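Side-chain contacts in 6-phospho-beta-glucosidase BglT (Thermotoga maritima, PDB 1UP7), which hydrolyses cellobiose 6'-phosphate to glucose 6-phosphate and glucose, using NAD and a manganese ion as cofactors: residues S13-L18 with K45-F50; G103-G108 with F140-G145; M268-E273 with T289-S294. All blocks are in the same frame, centred on the assembly; numbering follows the deposited sequence.

In the fold
All three contacts are buried, but contact 2 lies closest to the middle of the chain, with contacts 1 and 3 further out. Contact 1 is purely apolar between its segments: it joins two helices of the Rossmann domain and meets NAD only through Tyr14. In contact 2, also in the Rossmann domain, the loops touch each other through a methyl, and the hydrogen bonds go to the cofactor ribose and the sugar. Contact 3 belongs to the C-terminal domain and reaches the same ligands from the phosphate end, with a salt bridge across it and one exposed lysine at its border. Contacts 1 and 3 touch where Tyr14 meets Arg291, whereas contacts 2 and 3 are joined through NAD and glucose 6-phosphate.

Contact 1. Residues S13-L18 with K45-F50; sequences SYTPEL and KIVVDF. With NAD (nicotinamide-adenine-dinucleotide), chain I.
The Phe50 ring is approached by the pyrrolidine of Pro16, which crosses it at about a right angle: Pro16 CB and CG reach the rim carbon CE2 of Phe50, the CB to CE2 distance being 3.8 Å. The approach is oblique to the ring plane. Tyr14, in the loop just before helix 15-25, points away from helix 41-55 and toward the cofactor. The nicotinamide lies over one of its faces, with C4N of NAD 3.3 Å above the plane and offset toward the rim; the carboxamide nitrogen N7N of NAD comes within 3.2 Å of Tyr14 CD2.

Beside Phe50, one turn back along its helix, Val47 supplies a single methyl. With CG1 anti to the backbone N (chi1 180°), that methyl points at Thr15, where Val47 CG1 meets Thr15 CB at 3.7 Å and also touches its CG2; Pro16 CD is looser, 4.2 Å from Val47 CG1. Thr15 offers its carbon side to the valine, while its OG1 is bonded to the backbone oxygen of Gly10.

The contact thus ties the start of helix 15-25, just after the glycine-rich turn of the Rossmann fold, to helix 41-55. Strand 33-37 lies beneath both, with Phe36 touching Thr15 and Val48. Helix 263-278 closes another side: Phe275 packs on Val47, and Tyr278 on Pro16 and the Phe50 ring.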
loop_
_atom_site.group_PDB
_atom_site.type_symbol
_atom_site.label_atom_id
_atom_site.label_comp_id
_atom_site.label_asym_id
_atom_site.label_seq_id
_atom_site.Cartn_x
_atom_site.Cartn_y
_atom_site.Cartn_z
ATOM N N SER A 13 32.331 3.932 -29.560
ATOM C CA SER A 13 33.650 3.327 -29.412
ATOM C C SER A 13 33.654 2.088 -28.520
ATOM O O SER A 13 34.645 1.359 -28.521
ATOM C CB SER A 13 34.729 4.339 -29.023
ATOM O OG SER A 13 34.554 4.796 -27.699
ATOM N N TYR A 14 32.544 1.816 -27.823
ATOM C CA TYR A 14 32.411 0.575 -27.046
ATOM C C TYR A 14 31.882 -0.618 -27.860
ATOM O O TYR A 14 31.895 -1.768 -27.353
ATOM C CB TYR A 14 31.479 0.737 -25.827
ATOM C CG TYR A 14 31.869 1.739 -24.782
ATOM C CD1 TYR A 14 32.908 1.492 -23.873
ATOM C CD2 TYR A 14 31.164 2.939 -24.667
ATOM C CE1 TYR A 14 33.235 2.449 -22.886
ATOM C CE2 TYR A 14 31.482 3.885 -23.703
ATOM C CZ TYR A 14 32.507 3.634 -22.815
ATOM O OH TYR A 14 32.762 4.599 -21.860
ATOM N N THR A 15 31.405 -0.346 -29.084
ATOM C CA THR A 15 30.803 -1.387 -29.933
ATOM C C THR A 15 31.657 -2.686 -30.031
ATOM O O THR A 15 31.116 -3.770 -29.881
ATOM C CB THR A 15 30.453 -0.797 -31.316
ATOM O OG1 THR A 15 29.273 0.005 -31.195
ATOM C CG2 THR A 15 30.081 -1.882 -32.315
ATOM N N PRO A 16 32.976 -2.575 -30.240
ATOM C CA PRO A 16 33.832 -3.762 -30.324
ATOM C C PRO A 16 33.716 -4.628 -29.077
ATOM O O PRO A 16 33.660 -5.848 -29.195
ATOM C CB PRO A 16 35.251 -3.175 -30.427
ATOM C CG PRO A 16 35.052 -1.821 -31.020
ATOM C CD PRO A 16 33.786 -1.339 -30.367
ATOM N N GLU A 17 33.654 -4.008 -27.902
ATOM C CA GLU A 17 33.460 -4.758 -26.655
ATOM C C GLU A 17 32.085 -5.405 -26.584
ATOM O O GLU A 17 31.968 -6.563 -26.180
ATOM C CB GLU A 17 33.738 -3.869 -25.418
ATOM C CG GLU A 17 34.319 -4.585 -24.203
ATOM C CD GLU A 17 35.775 -5.057 -24.362
ATOM O OE1 GLU A 17 36.688 -4.254 -24.721
ATOM O OE2 GLU A 17 36.023 -6.257 -24.084
ATOM N N LEU A 18 31.039 -4.691 -26.984
ATOM C CA LEU A 18 29.726 -5.325 -27.073
ATOM C C LEU A 18 29.747 -6.571 -27.951
ATOM O O LEU A 18 29.226 -7.621 -27.576
ATOM C CB LEU A 18 28.683 -4.360 -27.589
ATOM C CG LEU A 18 27.293 -4.951 -27.785
ATOM C CD1 LEU A 18 26.596 -5.159 -26.446
ATOM C CD2 LEU A 18 26.531 -3.973 -28.684
ATOM N N LYS A 45 30.856 3.137 -39.942
ATOM C CA LYS A 45 31.451 2.251 -40.933
ATOM C C LYS A 45 32.859 1.792 -40.519
ATOM O O LYS A 45 33.213 0.625 -40.688
ATOM C CB LYS A 45 31.475 2.931 -42.300
ATOM C CG LYS A 45 32.392 2.294 -43.341
ATOM C CD LYS A 45 31.700 1.110 -44.023
ATOM C CE LYS A 45 32.481 0.670 -45.276
ATOM N NZ LYS A 45 32.247 -0.782 -45.565
ATOM N N ILE A 46 33.655 2.710 -39.971
ATOM C CA ILE A 46 34.978 2.363 -39.451
ATOM C C ILE A 46 34.851 1.338 -38.324
ATOM O O ILE A 46 35.543 0.323 -38.332
ATOM C CB ILE A 46 35.762 3.617 -38.958
ATOM C CG1 ILE A 46 36.272 4.450 -40.139
ATOM C CG2 ILE A 46 36.937 3.231 -38.045
ATOM C CD1 ILE A 46 36.249 5.973 -39.829
ATOM N N VAL A 47 33.952 1.589 -37.383
ATOM C CA VAL A 47 33.764 0.692 -36.262
ATOM C C VAL A 47 33.243 -0.682 -36.696
ATOM O O VAL A 47 33.762 -1.700 -36.241
ATOM C CB VAL A 47 32.864 1.333 -35.180
ATOM C CG1 VAL A 47 32.673 0.373 -34.022
ATOM C CG2 VAL A 47 33.459 2.650 -34.713
ATOM N N VAL A 48 32.247 -0.702 -37.586
ATOM C CA VAL A 48 31.657 -1.953 -38.075
ATOM C C VAL A 48 32.628 -2.776 -38.953
ATOM O O VAL A 48 32.606 -4.020 -38.918
ATOM C CB VAL A 48 30.290 -1.736 -38.739
ATOM C CG1 VAL A 48 29.806 -3.000 -39.461
ATOM C CG2 VAL A 48 29.277 -1.304 -37.675
ATOM N N ASP A 49 33.505 -2.104 -39.698
ATOM C CA ASP A 49 34.516 -2.829 -40.460
ATOM C C ASP A 49 35.470 -3.542 -39.511
ATOM O O ASP A 49 35.885 -4.663 -39.771
ATOM C CB ASP A 49 35.353 -1.924 -41.359
ATOM C CG ASP A 49 34.647 -1.543 -42.634
ATOM O OD1 ASP A 49 33.588 -2.129 -42.938
ATOM O OD2 ASP A 49 35.068 -0.641 -43.391
ATOM N N PHE A 50 35.836 -2.870 -38.419
ATOM C CA PHE A 50 36.631 -3.494 -37.369
ATOM C C PHE A 50 35.852 -4.664 -36.728
ATOM O O PHE A 50 36.408 -5.751 -36.561
ATOM C CB PHE A 50 37.094 -2.442 -36.343
ATOM C CG PHE A 50 37.837 -2.998 -35.140
ATOM C CD1 PHE A 50 38.818 -3.974 -35.270
ATOM C CD2 PHE A 50 37.581 -2.493 -33.871
ATOM C CE1 PHE A 50 39.515 -4.462 -34.146
ATOM C CE2 PHE A 50 38.282 -2.967 -32.754
ATOM C CZ PHE A 50 39.240 -3.962 -32.895
HETATM P PA NAD I . 28.955 8.270 -28.191
HETATM O O1A NAD I . 29.063 9.741 -28.244
HETATM O O2A NAD I . 30.103 7.493 -28.870
HETATM O O5B NAD I . 27.541 7.944 -28.913
HETATM C C5B NAD I . 27.313 6.668 -29.455
HETATM C C4B NAD I . 26.782 6.787 -30.877
HETATM O O4B NAD I . 25.436 7.258 -30.870
HETATM C C3B NAD I . 27.561 7.731 -31.783
HETATM O O3B NAD I . 28.107 6.964 -32.846
HETATM C C2B NAD I . 26.519 8.727 -32.298
HETATM O O2B NAD I . 26.706 9.045 -33.661
HETATM C C1B NAD I . 25.245 7.919 -32.125
HETATM N N9A NAD I . 24.013 8.699 -32.057
HETATM C C8A NAD I . 23.785 9.952 -31.518
HETATM N N7A NAD I . 22.466 10.203 -31.673
HETATM C C5A NAD I . 21.851 9.146 -32.234
HETATM C C6A NAD I . 20.542 8.884 -32.619
HETATM N N6A NAD I . 19.569 9.771 -32.439
HETATM N N1A NAD I . 20.243 7.665 -33.216
HETATM C C2A NAD I . 21.239 6.730 -33.440
HETATM N N3A NAD I . 22.535 7.014 -33.082
HETATM C C4A NAD I . 22.825 8.197 -32.495
HETATM O O3 NAD I . 28.856 7.897 -26.630
HETATM P PN NAD I . 29.167 6.501 -25.909
HETATM O O1N NAD I . 30.251 6.842 -24.954
HETATM O O2N NAD I . 29.326 5.391 -26.823
HETATM O O5D NAD I . 27.819 6.164 -25.117
HETATM C C5D NAD I . 26.519 6.229 -25.676
HETATM C C4D NAD I . 25.508 6.283 -24.519
HETATM O O4D NAD I . 25.566 5.130 -23.679
HETATM C C3D NAD I . 25.755 7.469 -23.598
HETATM O O3D NAD I . 24.491 7.966 -23.281
HETATM C C2D NAD I . 26.432 6.874 -22.367
HETATM O O2D NAD I . 26.206 7.577 -21.157
HETATM C C1D NAD I . 25.939 5.445 -22.333
HETATM N N1N NAD I . 27.051 4.531 -22.062
HETATM C C2N NAD I . 27.194 3.503 -22.967
HETATM C C3N NAD I . 28.192 2.568 -22.838
HETATM C C7N NAD I . 28.300 1.479 -23.880
HETATM O O7N NAD I . 28.519 0.122 -23.545
HETATM N N7N NAD I . 28.167 1.827 -25.169
HETATM C C4N NAD I . 29.062 2.700 -21.753
HETATM C C5N NAD I . 28.929 3.741 -20.812
HETATM C C6N NAD I . 27.900 4.666 -20.983
#

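Contact 2. Residues G103-G108 with F140-G145; sequences GQETTG and FTNPSG. With NAD (nicotinamide-adenine-dinucleotide), chain I; G6P (6-O-phosphono-alpha-D-glucopyranose), chain J.
At the active site of this family 4 glycosidase, two loops of the Rossmann domain meet: 103-108, which carries Glu105, and 140-145, which follows strand 136-139. They touch through Thr106, whose CG2 methyl lies against Asn142, 3.8 Å from Asn142 CG; the Thr106 side chain also touches His194, a manganese ligand, and Tyr243, the proton acceptor. A cis peptide precedes Pro143.

Glu105, its chain extended, divides its carboxylate between the ligands: OE1 accepts from O4 of glucose 6-phosphate at 2.9 Å and OE2 from O2D of NAD, while Arg82 pairs with OE2. Glu105 probably raises the basicity of Tyr243, as in related enzymes. Asn142 spans the same pair, its ND2 donating to O2D of NAD at 2.9 Å and to the sugar O3, and its backbone N donates almost straight (173°) to O3D of NAD. An Asx turn fixes the rotation of the amide: Ser144 N donates to Asn142 OD1 at 2.8 Å, in the carbonyl plane and on a lone pair.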
loop_
_atom_site.group_PDB
_atom_site.type_symbol
_atom_site.label_atom_id
_atom_site.label_comp_id
_atom_site.label_asym_id
_atom_site.label_seq_id
_atom_site.Cartn_x
_atom_site.Cartn_y
_atom_site.Cartn_z
ATOM N N GLY A 103 28.414 19.852 -12.261
ATOM C CA GLY A 103 28.202 19.523 -13.663
ATOM C C GLY A 103 28.729 18.134 -13.979
ATOM O O GLY A 103 29.934 17.881 -13.914
ATOM N N GLN A 104 27.817 17.234 -14.307
ATOM C CA GLN A 104 28.136 15.826 -14.497
ATOM C C GLN A 104 27.238 15.183 -15.562
ATOM O O GLN A 104 26.066 15.529 -15.711
ATOM C CB GLN A 104 28.039 15.095 -13.153
ATOM C CG GLN A 104 29.038 13.916 -12.987
ATOM C CD GLN A 104 28.466 12.645 -13.635
ATOM O OE1 GLN A 104 27.233 12.463 -13.726
ATOM N NE2 GLN A 104 29.342 11.798 -14.112
ATOM N N GLU A 105 27.797 14.258 -16.317
ATOM C CA GLU A 105 27.069 13.578 -17.396
ATOM C C GLU A 105 25.647 13.065 -17.041
ATOM O O GLU A 105 24.697 13.283 -17.832
ATOM C CB GLU A 105 27.948 12.443 -17.983
ATOM C CG GLU A 105 27.241 11.615 -19.059
ATOM C CD GLU A 105 27.821 10.224 -19.275
ATOM O OE1 GLU A 105 28.250 9.556 -18.290
ATOM O OE2 GLU A 105 27.837 9.780 -20.450
ATOM N N THR A 106 25.499 12.403 -15.878
ATOM C CA THR A 106 24.253 11.713 -15.515
ATOM C C THR A 106 23.599 12.218 -14.245
ATOM O O THR A 106 22.461 11.880 -13.984
ATOM C CB THR A 106 24.500 10.184 -15.376
ATOM O OG1 THR A 106 25.351 9.912 -14.227
ATOM C CG2 THR A 106 25.379 9.664 -16.522
ATOM N N THR A 107 24.318 13.001 -13.453
ATOM C CA THR A 107 23.893 13.347 -12.109
ATOM C C THR A 107 23.576 14.821 -11.983
ATOM O O THR A 107 24.431 15.640 -12.248
ATOM C CB THR A 107 25.034 13.025 -11.115
ATOM O OG1 THR A 107 25.426 11.651 -11.281
ATOM C CG2 THR A 107 24.506 13.130 -9.693
ATOM N N GLY A 108 22.399 15.153 -11.487
ATOM C CA GLY A 108 22.065 16.535 -11.204
ATOM C C GLY A 108 21.671 17.240 -12.485
ATOM O O GLY A 108 21.100 16.632 -13.401
ATOM N N PHE A 140 21.427 1.308 -22.613
ATOM C CA PHE A 140 22.619 1.938 -22.013
ATOM C C PHE A 140 22.531 3.452 -21.985
ATOM O O PHE A 140 23.169 4.083 -21.165
ATOM C CB PHE A 140 23.890 1.655 -22.808
ATOM C CG PHE A 140 24.206 0.200 -23.005
ATOM C CD1 PHE A 140 23.527 -0.796 -22.324
ATOM C CD2 PHE A 140 25.187 -0.171 -23.926
ATOM C CE1 PHE A 140 23.825 -2.136 -22.523
ATOM C CE2 PHE A 140 25.503 -1.532 -24.138
ATOM C CZ PHE A 140 24.813 -2.511 -23.430
ATOM N N THR A 141 21.806 4.047 -22.921
ATOM C CA THR A 141 21.743 5.497 -23.074
ATOM C C THR A 141 21.446 6.190 -21.759
ATOM O O THR A 141 20.466 5.868 -21.085
ATOM C CB THR A 141 20.656 5.857 -24.088
ATOM O OG1 THR A 141 21.075 5.399 -25.375
ATOM C CG2 THR A 141 20.499 7.419 -24.235
ATOM N N ASN A 142 22.305 7.137 -21.385
ATOM C CA ASN A 142 22.114 7.835 -20.127
ATOM C C ASN A 142 21.248 9.072 -20.251
ATOM O O ASN A 142 21.198 9.660 -21.318
ATOM C CB ASN A 142 23.437 8.084 -19.426
ATOM C CG ASN A 142 23.838 6.902 -18.541
ATOM O OD1 ASN A 142 23.001 6.346 -17.776
ATOM N ND2 ASN A 142 25.096 6.489 -18.658
ATOM N N PRO A 143 20.525 9.434 -19.183
ATOM C CA PRO A 143 20.539 8.697 -17.914
ATOM C C PRO A 143 19.608 7.499 -17.975
ATOM O O PRO A 143 18.399 7.622 -18.193
ATOM C CB PRO A 143 20.052 9.736 -16.894
ATOM C CG PRO A 143 19.192 10.634 -17.636
ATOM C CD PRO A 143 19.614 10.599 -19.115
ATOM N N SER A 144 20.200 6.337 -17.760
ATOM C CA SER A 144 19.542 5.076 -18.065
ATOM C C SER A 144 18.342 4.762 -17.172
ATOM O O SER A 144 17.336 4.290 -17.697
ATOM C CB SER A 144 20.584 3.937 -18.063
ATOM O OG SER A 144 19.984 2.706 -18.392
ATOM N N GLY A 145 18.471 4.973 -15.847
ATOM C CA GLY A 145 17.410 4.678 -14.901
ATOM C C GLY A 145 16.222 5.615 -15.107
ATOM O O GLY A 145 15.055 5.193 -15.004
HETATM P PA NAD I . 28.955 8.270 -28.191
HETATM O O1A NAD I . 29.063 9.741 -28.244
HETATM O O2A NAD I . 30.103 7.493 -28.870
HETATM O O5B NAD I . 27.541 7.944 -28.913
HETATM C C5B NAD I . 27.313 6.668 -29.455
HETATM C C4B NAD I . 26.782 6.787 -30.877
HETATM O O4B NAD I . 25.436 7.258 -30.870
HETATM C C3B NAD I . 27.561 7.731 -31.783
HETATM O O3B NAD I . 28.107 6.964 -32.846
HETATM C C2B NAD I . 26.519 8.727 -32.298
HETATM O O2B NAD I . 26.706 9.045 -33.661
HETATM C C1B NAD I . 25.245 7.919 -32.125
HETATM N N9A NAD I . 24.013 8.699 -32.057
HETATM C C8A NAD I . 23.785 9.952 -31.518
HETATM N N7A NAD I . 22.466 10.203 -31.673
HETATM C C5A NAD I . 21.851 9.146 -32.234
HETATM C C6A NAD I . 20.542 8.884 -32.619
HETATM N N6A NAD I . 19.569 9.771 -32.439
HETATM N N1A NAD I . 20.243 7.665 -33.216
HETATM C C2A NAD I . 21.239 6.730 -33.440
HETATM N N3A NAD I . 22.535 7.014 -33.082
HETATM C C4A NAD I . 22.825 8.197 -32.495
HETATM O O3 NAD I . 28.856 7.897 -26.630
HETATM P PN NAD I . 29.167 6.501 -25.909
HETATM O O1N NAD I . 30.251 6.842 -24.954
HETATM O O2N NAD I . 29.326 5.391 -26.823
HETATM O O5D NAD I . 27.819 6.164 -25.117
HETATM C C5D NAD I . 26.519 6.229 -25.676
HETATM C C4D NAD I . 25.508 6.283 -24.519
HETATM O O4D NAD I . 25.566 5.130 -23.679
HETATM C C3D NAD I . 25.755 7.469 -23.598
HETATM O O3D NAD I . 24.491 7.966 -23.281
HETATM C C2D NAD I . 26.432 6.874 -22.367
HETATM O O2D NAD I . 26.206 7.577 -21.157
HETATM C C1D NAD I . 25.939 5.445 -22.333
HETATM N N1N NAD I . 27.051 4.531 -22.062
HETATM C C2N NAD I . 27.194 3.503 -22.967
HETATM C C3N NAD I . 28.192 2.568 -22.838
HETATM C C7N NAD I . 28.300 1.479 -23.880
HETATM O O7N NAD I . 28.519 0.122 -23.545
HETATM N N7N NAD I . 28.167 1.827 -25.169
HETATM C C4N NAD I . 29.062 2.700 -21.753
HETATM C C5N NAD I . 28.929 3.741 -20.812
HETATM C C6N NAD I . 27.900 4.666 -20.983
HETATM C C1 G6P J . 30.696 4.674 -15.351
HETATM C C2 G6P J . 29.148 4.802 -15.314
HETATM C C3 G6P J . 28.611 5.002 -16.731
HETATM C C4 G6P J . 29.212 6.293 -17.264
HETATM C C5 G6P J . 30.740 6.115 -17.346
HETATM C C6 G6P J . 31.401 7.399 -17.830
HETATM O O1 G6P J . 31.315 4.541 -14.058
HETATM O O2 G6P J . 28.494 3.671 -14.740
HETATM O O3 G6P J . 27.181 5.015 -16.791
HETATM O O4 G6P J . 28.610 6.655 -18.507
HETATM O O5 G6P J . 31.308 5.779 -16.053
HETATM O O6 G6P J . 32.576 7.119 -18.573
HETATM P P G6P J . 33.120 8.158 -19.677
HETATM O O1P G6P J . 34.246 7.450 -20.395
HETATM O O2P G6P J . 33.666 9.464 -19.120
HETATM O O3P G6P J . 31.983 8.436 -20.620
#

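Contact 3. Residues M268-E273 with T289-S294; sequences MKIEKE and TKRGGS. With G6P (6-O-phosphono-alpha-D-glucopyranose), chain J; NAD (nicotinamide-adenine-dinucleotide), chain I.
O1N of the NAD pyrophosphate is gripped twice by one guanidinium: Arg291 NH1 and NH2 each donate to it, both at 3.1 Å, across the edge of the group. The same arginine serves the sugar phosphate along its neighbouring edge, where NE gives a bond of 2.9 Å to O1P of glucose 6-phosphate and NH2 a shorter one, 2.6 Å, to O3P. The phosphorus itself lies in the guanidinium plane. Gly292 N adds a nearly straight bond (166°) to O1P from the backbone.

Helix 263-278 braces this arginine. Glu271 reaches over with its chain extended beyond CG, and OE2 makes a salt bridge of 3.4 Å to Arg291 NH1, the carboxylate and guanidinium planes being turned 41° apart. Next to it, the CG2 methyl of Ile270 presses on the aliphatic part, 3.5 Å from Arg291 CD, where the arginine chain bends at chi2 (-86°) and again at chi3. At the outer border Ile270 CG1 meets Lys290 CE at 4.0 Å. Arg89, which also binds glucose 6-phosphate, packs beside Arg291, and Arg263 bonds to the same ligand.

One guanidinium thus bridges two phosphates and probably offsets the repulsion between them, which would help set the sugar against the cofactor; the carboxylate of Glu271 probably helps hold its orientation.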
loop_
_atom_site.group_PDB
_atom_site.type_symbol
_atom_site.label_atom_id
_atom_site.label_comp_id
_atom_site.label_asym_id
_atom_site.label_seq_id
_atom_site.Cartn_x
_atom_site.Cartn_y
_atom_site.Cartn_z
ATOM N N MET A 268 36.413 13.162 -25.920
ATOM C CA MET A 268 36.593 13.445 -27.344
ATOM C C MET A 268 38.002 13.103 -27.805
ATOM O O MET A 268 38.158 12.555 -28.894
ATOM C CB MET A 268 36.306 14.901 -27.748
ATOM C CG MET A 268 34.838 15.349 -27.686
ATOM S SD MET A 268 34.742 17.167 -27.869
ATOM C CE MET A 268 33.005 17.502 -27.515
ATOM N N LYS A 269 39.024 13.469 -27.022
ATOM C CA LYS A 269 40.398 13.105 -27.360
ATOM C C LYS A 269 40.556 11.579 -27.373
ATOM O O LYS A 269 41.079 11.043 -28.336
ATOM C CB LYS A 269 41.433 13.715 -26.409
ATOM C CG LYS A 269 41.831 15.159 -26.703
ATOM C CD LYS A 269 41.920 15.965 -25.381
ATOM C CE LYS A 269 42.378 17.398 -25.591
ATOM N NZ LYS A 269 43.824 17.557 -25.206
ATOM N N ILE A 270 40.120 10.905 -26.310
ATOM C CA ILE A 270 40.224 9.460 -26.211
ATOM C C ILE A 270 39.558 8.806 -27.435
ATOM O O ILE A 270 40.132 7.925 -28.081
ATOM C CB ILE A 270 39.547 8.998 -24.902
ATOM C CG1 ILE A 270 40.460 9.285 -23.697
ATOM C CG2 ILE A 270 39.060 7.530 -24.991
ATOM C CD1 ILE A 270 39.637 9.597 -22.433
ATOM N N GLU A 271 38.348 9.260 -27.750
ATOM C CA GLU A 271 37.588 8.721 -28.859
ATOM C C GLU A 271 38.279 8.908 -30.214
ATOM O O GLU A 271 38.247 8.013 -31.064
ATOM C CB GLU A 271 36.219 9.364 -28.889
ATOM C CG GLU A 271 35.168 8.533 -28.164
ATOM C CD GLU A 271 33.775 8.822 -28.693
ATOM O OE1 GLU A 271 33.675 9.497 -29.768
ATOM O OE2 GLU A 271 32.783 8.381 -28.035
ATOM N N LYS A 272 38.904 10.061 -30.423
ATOM C CA LYS A 272 39.588 10.307 -31.681
ATOM C C LYS A 272 40.805 9.398 -31.856
ATOM O O LYS A 272 41.143 9.052 -32.994
ATOM C CB LYS A 272 40.026 11.771 -31.841
ATOM N N GLU A 273 41.472 9.050 -30.749
ATOM C CA GLU A 273 42.587 8.097 -30.762
ATOM C C GLU A 273 42.075 6.663 -30.976
ATOM O O GLU A 273 42.692 5.877 -31.684
ATOM C CB GLU A 273 43.394 8.167 -29.460
ATOM C CG GLU A 273 44.406 9.308 -29.371
ATOM C CD GLU A 273 44.779 9.678 -27.920
ATOM O OE1 GLU A 273 44.158 9.147 -26.947
ATOM O OE2 GLU A 273 45.698 10.514 -27.732
ATOM N N THR A 289 40.032 0.869 -22.230
ATOM C CA THR A 289 39.798 0.872 -20.763
ATOM C C THR A 289 39.826 2.286 -20.154
ATOM O O THR A 289 39.207 2.529 -19.101
ATOM C CB THR A 289 40.772 -0.036 -20.021
ATOM O OG1 THR A 289 42.107 0.249 -20.459
ATOM C CG2 THR A 289 40.536 -1.503 -20.418
ATOM N N LYS A 290 40.530 3.211 -20.827
ATOM C CA LYS A 290 40.473 4.654 -20.512
ATOM C C LYS A 290 39.045 5.200 -20.428
ATOM O O LYS A 290 38.808 6.272 -19.854
ATOM C CB LYS A 290 41.219 5.450 -21.572
ATOM C CG LYS A 290 42.724 5.408 -21.418
ATOM C CD LYS A 290 43.406 6.530 -22.218
ATOM C CE LYS A 290 43.464 7.864 -21.439
ATOM N NZ LYS A 290 44.558 8.752 -22.004
ATOM N N ARG A 291 38.086 4.476 -21.016
ATOM C CA ARG A 291 36.672 4.818 -20.863
ATOM C C ARG A 291 36.109 4.125 -19.604
ATOM O O ARG A 291 36.638 3.067 -19.192
ATOM C CB ARG A 291 35.881 4.403 -22.115
ATOM C CG ARG A 291 36.430 4.968 -23.461
ATOM C CD ARG A 291 35.925 6.373 -23.862
ATOM N NE ARG A 291 34.732 6.785 -23.138
ATOM C CZ ARG A 291 33.546 7.025 -23.701
ATOM N NH1 ARG A 291 33.384 6.920 -25.023
ATOM N NH2 ARG A 291 32.512 7.366 -22.937
ATOM N N GLY A 292 35.087 4.723 -18.981
ATOM C CA GLY A 292 34.570 4.233 -17.706
ATOM C C GLY A 292 33.376 3.328 -17.925
ATOM O O GLY A 292 32.636 2.988 -16.980
ATOM N N GLY A 293 33.174 2.912 -19.165
ATOM C CA GLY A 293 31.980 2.159 -19.507
ATOM C C GLY A 293 32.248 0.670 -19.622
ATOM O O GLY A 293 31.357 -0.147 -19.916
ATOM N N SER A 294 33.472 0.281 -19.359
ATOM C CA SER A 294 33.788 -1.123 -19.490
ATOM C C SER A 294 32.865 -2.083 -18.703
ATOM O O SER A 294 32.275 -1.747 -17.646
ATOM C CB SER A 294 35.271 -1.358 -19.207
ATOM O OG SER A 294 36.016 -0.805 -20.306
HETATM C C1 G6P J . 30.696 4.674 -15.351
HETATM C C2 G6P J . 29.148 4.802 -15.314
HETATM C C3 G6P J . 28.611 5.002 -16.731
HETATM C C4 G6P J . 29.212 6.293 -17.264
HETATM C C5 G6P J . 30.740 6.115 -17.346
HETATM C C6 G6P J . 31.401 7.399 -17.830
HETATM O O1 G6P J . 31.315 4.541 -14.058
HETATM O O2 G6P J . 28.494 3.671 -14.740
HETATM O O3 G6P J . 27.181 5.015 -16.791
HETATM O O4 G6P J . 28.610 6.655 -18.507
HETATM O O5 G6P J . 31.308 5.779 -16.053
HETATM O O6 G6P J . 32.576 7.119 -18.573
HETATM P P G6P J . 33.120 8.158 -19.677
HETATM O O1P G6P J . 34.246 7.450 -20.395
HETATM O O2P G6P J . 33.666 9.464 -19.120
HETATM O O3P G6P J . 31.983 8.436 -20.620
HETATM P PA NAD I . 28.955 8.270 -28.191
HETATM O O1A NAD I . 29.063 9.741 -28.244
HETATM O O2A NAD I . 30.103 7.493 -28.870
HETATM O O5B NAD I . 27.541 7.944 -28.913
HETATM C C5B NAD I . 27.313 6.668 -29.455
HETATM C C4B NAD I . 26.782 6.787 -30.877
HETATM O O4B NAD I . 25.436 7.258 -30.870
HETATM C C3B NAD I . 27.561 7.731 -31.783
HETATM O O3B NAD I . 28.107 6.964 -32.846
HETATM C C2B NAD I . 26.519 8.727 -32.298
HETATM O O2B NAD I . 26.706 9.045 -33.661
HETATM C C1B NAD I . 25.245 7.919 -32.125
HETATM N N9A NAD I . 24.013 8.699 -32.057
HETATM C C8A NAD I . 23.785 9.952 -31.518
HETATM N N7A NAD I . 22.466 10.203 -31.673
HETATM C C5A NAD I . 21.851 9.146 -32.234
HETATM C C6A NAD I . 20.542 8.884 -32.619
HETATM N N6A NAD I . 19.569 9.771 -32.439
HETATM N N1A NAD I . 20.243 7.665 -33.216
HETATM C C2A NAD I . 21.239 6.730 -33.440
HETATM N N3A NAD I . 22.535 7.014 -33.082
HETATM C C4A NAD I . 22.825 8.197 -32.495
HETATM O O3 NAD I . 28.856 7.897 -26.630
HETATM P PN NAD I . 29.167 6.501 -25.909
HETATM O O1N NAD I . 30.251 6.842 -24.954
HETATM O O2N NAD I . 29.326 5.391 -26.823
HETATM O O5D NAD I . 27.819 6.164 -25.117
HETATM C C5D NAD I . 26.519 6.229 -25.676
HETATM C C4D NAD I . 25.508 6.283 -24.519
HETATM O O4D NAD I . 25.566 5.130 -23.679
HETATM C C3D NAD I . 25.755 7.469 -23.598
HETATM O O3D NAD I . 24.491 7.966 -23.281
HETATM C C2D NAD I . 26.432 6.874 -22.367
HETATM O O2D NAD I . 26.206 7.577 -21.157
HETATM C C1D NAD I . 25.939 5.445 -22.333
HETATM N N1N NAD I . 27.051 4.531 -22.062
HETATM C C2N NAD I . 27.194 3.503 -22.967
HETATM C C3N NAD I . 28.192 2.568 -22.838
HETATM C C7N NAD I . 28.300 1.479 -23.880
HETATM O O7N NAD I . 28.519 0.122 -23.545
HETATM N N7N NAD I . 28.167 1.827 -25.169
HETATM C C4N NAD I . 29.062 2.700 -21.753
HETATM C C5N NAD I . 28.929 3.741 -20.812
HETATM C C6N NAD I . 27.900 4.666 -20.983
#